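Local coordinates for mitogen activated protein kinase, putative (Leishmania donovani, PDB 4QNY), which probably transfers the gamma-phosphate of ATP to serine or threonine residues of protein substrates, as a member of the mitogen-activated protein kinase family, at residues A193-M198 against A205-W210. Residues are numbered along the deposited sequence; the frame is centred on the assembly and turned at random.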
loop_
_atom_site.group_PDB
_atom_site.type_symbol
_atom_site.label_atom_id
_atom_site.label_comp_id
_atom_site.label_asym_id
_atom_site.label_seq_id
_atom_site.Cartn_x
_atom_site.Cartn_y
_atom_site.Cartn_z
ATOM N N ALA A 193 -1.471 1.997 -11.621
ATOM C CA ALA A 193 -2.426 1.573 -12.638
ATOM C C ALA A 193 -2.311 2.446 -13.888
ATOM O O ALA A 193 -1.916 3.607 -13.796
ATOM C CB ALA A 193 -3.841 1.622 -12.074
ATOM N N PRO A 194 -2.649 1.884 -15.063
ATOM C CA PRO A 194 -2.536 2.619 -16.330
ATOM C C PRO A 194 -3.349 3.912 -16.367
ATOM O O PRO A 194 -2.935 4.860 -17.032
ATOM C CB PRO A 194 -3.066 1.617 -17.368
ATOM C CG PRO A 194 -3.835 0.604 -16.582
ATOM C CD PRO A 194 -3.120 0.506 -15.276
ATOM N N GLU A 195 -4.479 3.954 -15.670
ATOM C CA GLU A 195 -5.291 5.166 -15.642
ATOM C C GLU A 195 -4.554 6.296 -14.923
ATOM O O GLU A 195 -4.713 7.467 -15.270
ATOM C CB GLU A 195 -6.648 4.908 -14.980
ATOM C CG GLU A 195 -6.584 4.273 -13.600
ATOM C CD GLU A 195 -6.681 2.761 -13.648
ATOM O OE1 GLU A 195 -7.349 2.180 -12.767
ATOM O OE2 GLU A 195 -6.087 2.151 -14.562
ATOM N N LEU A 196 -3.748 5.943 -13.927
ATOM C CA LEU A 196 -2.907 6.921 -13.247
ATOM C C LEU A 196 -1.783 7.368 -14.171
ATOM O O LEU A 196 -1.538 8.562 -14.340
ATOM C CB LEU A 196 -2.325 6.341 -11.956
ATOM C CG LEU A 196 -3.300 6.028 -10.820
ATOM C CD1 LEU A 196 -2.555 5.469 -9.616
ATOM C CD2 LEU A 196 -4.083 7.270 -10.440
ATOM N N VAL A 197 -1.112 6.388 -14.769
ATOM C CA VAL A 197 0.007 6.629 -15.674
ATOM C C VAL A 197 -0.394 7.517 -16.849
ATOM O O VAL A 197 0.385 8.358 -17.302
ATOM C CB VAL A 197 0.573 5.295 -16.209
ATOM C CG1 VAL A 197 1.718 5.539 -17.177
ATOM C CG2 VAL A 197 1.024 4.412 -15.054
ATOM N N MET A 198 -1.621 7.341 -17.327
ATOM C CA MET A 198 -2.101 8.100 -18.477
ATOM C C MET A 198 -2.819 9.382 -18.063
ATOM O O MET A 198 -3.550 9.977 -18.853
ATOM C CB MET A 198 -3.014 7.229 -19.336
ATOM C CG MET A 198 -2.279 6.106 -20.042
ATOM S SD MET A 198 -3.333 5.151 -21.140
ATOM C CE MET A 198 -3.759 6.375 -22.376
ATOM N N ALA A 205 -11.449 2.812 -7.143
ATOM C CA ALA A 205 -10.790 1.860 -6.257
ATOM C C ALA A 205 -10.119 0.730 -7.038
ATOM O O ALA A 205 -9.464 -0.136 -6.456
ATOM C CB ALA A 205 -11.790 1.291 -5.262
ATOM N N GLN A 206 -10.282 0.748 -8.358
ATOM C CA GLN A 206 -9.706 -0.277 -9.219
ATOM C C GLN A 206 -8.183 -0.177 -9.305
ATOM O O GLN A 206 -7.520 -1.119 -9.741
ATOM C CB GLN A 206 -10.313 -0.194 -10.622
ATOM C CG GLN A 206 -11.761 -0.657 -10.699
ATOM C CD GLN A 206 -11.926 -2.117 -10.318
ATOM O OE1 GLN A 206 -12.187 -2.443 -9.160
ATOM N NE2 GLN A 206 -11.769 -3.004 -11.293
ATOM N N ILE A 207 -7.632 0.960 -8.887
ATOM C CA ILE A 207 -6.184 1.141 -8.904
ATOM C C ILE A 207 -5.518 0.278 -7.834
ATOM O O ILE A 207 -4.340 -0.055 -7.943
ATOM C CB ILE A 207 -5.780 2.620 -8.695
ATOM C CG1 ILE A 207 -6.145 3.095 -7.287
ATOM C CG2 ILE A 207 -6.422 3.506 -9.756
ATOM C CD1 ILE A 207 -5.508 4.414 -6.905
ATOM N N ASP A 208 -6.278 -0.085 -6.806
ATOM C CA ASP A 208 -5.771 -0.966 -5.760
ATOM C C ASP A 208 -5.773 -2.412 -6.240
ATOM O O ASP A 208 -4.929 -3.211 -5.833
ATOM C CB ASP A 208 -6.601 -0.827 -4.482
ATOM C CG ASP A 208 -6.353 0.488 -3.767
ATOM O OD1 ASP A 208 -5.263 1.069 -3.949
ATOM O OD2 ASP A 208 -7.248 0.938 -3.022
ATOM N N VAL A 209 -6.726 -2.739 -7.108
ATOM C CA VAL A 209 -6.811 -4.075 -7.689
ATOM C C VAL A 209 -5.616 -4.313 -8.604
ATOM O O VAL A 209 -5.061 -5.412 -8.649
ATOM C CB VAL A 209 -8.123 -4.269 -8.479
ATOM C CG1 VAL A 209 -8.173 -5.653 -9.110
ATOM C CG2 VAL A 209 -9.324 -4.050 -7.573
ATOM N N TRP A 210 -5.220 -3.265 -9.321
ATOM C CA TRP A 210 -4.055 -3.319 -10.197
ATOM C C TRP A 210 -2.799 -3.648 -9.401
ATOM O O TRP A 210 -1.964 -4.440 -9.838
ATOM C CB TRP A 210 -3.878 -1.992 -10.942
ATOM C CG TRP A 210 -2.695 -1.976 -11.862
ATOM C CD1 TRP A 210 -1.425 -1.576 -11.559
ATOM C CD2 TRP A 210 -2.669 -2.383 -13.236
ATOM N NE1 TRP A 210 -0.612 -1.708 -12.659
ATOM C CE2 TRP A 210 -1.352 -2.201 -13.701
ATOM C CE3 TRP A 210 -3.633 -2.881 -14.118
ATOM C CZ2 TRP A 210 -0.974 -2.500 -15.008
ATOM C CZ3 TRP A 210 -3.255 -3.176 -15.416
ATOM C CH2 TRP A 210 -1.937 -2.986 -15.848
HETATM O O HOH W 1 -2.389 1.664 -8.786
#
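Ala193 and Pro194 press onto one face of the Trp210 indole through Ala193 CA and the CD edge of Pro194, in a buried CH-pi contact in the C-terminal lobe, where the short helix 194-197 meets the first turn of helix 206-219. Pro194 CD sits over the middle of the six-membered ring of Trp210, 3.4 Å from its centroid and only 4° off the ring normal. Beside it, on the same face, Ala193 CA stands 3.6 Å from the centroid of the five-membered ring, so each ring of the indole has one C-H carbon over it. Trp210 CG is anti to the backbone N (chi1 180°), which carries the indole out toward helix 194-197, and chi2 (-91°) turns its face to Ala193 and Pro194. Phe226 also meets the tryptophan ring.

Ile207, one turn earlier, makes most of the remaining packing. Its CG2 is 3.9 Å from Ala193 CB and packs against Glu195, whose OE1 lies 3.4 Å from that methyl, while Ile207 CD1 reaches Leu196 CD1 at 4.1 Å. The glutamate chain, bent at chi2, crosses the isoleucine at a slant and brings OE1 against its CG2; OE1 is engaged in a salt bridge to Arg299, so the buried charge is paired. A water links the backbones: it takes the N-H of Ala193 at 3.0 Å and lies 2.7 Å from Ile207 O, one of several acceptors competing for its protons.

The Asp208 carboxylate accepts from the backbone N of His148 and of Arg149, the His and Arg of the HRD motif in the catalytic loop. Ala-Pro-Glu is the APE motif that closes the activation segment, and its Glu195-Arg299 pair, together with Asp208 in the first turn of helix F, is a hallmark of the kinase C-lobe core.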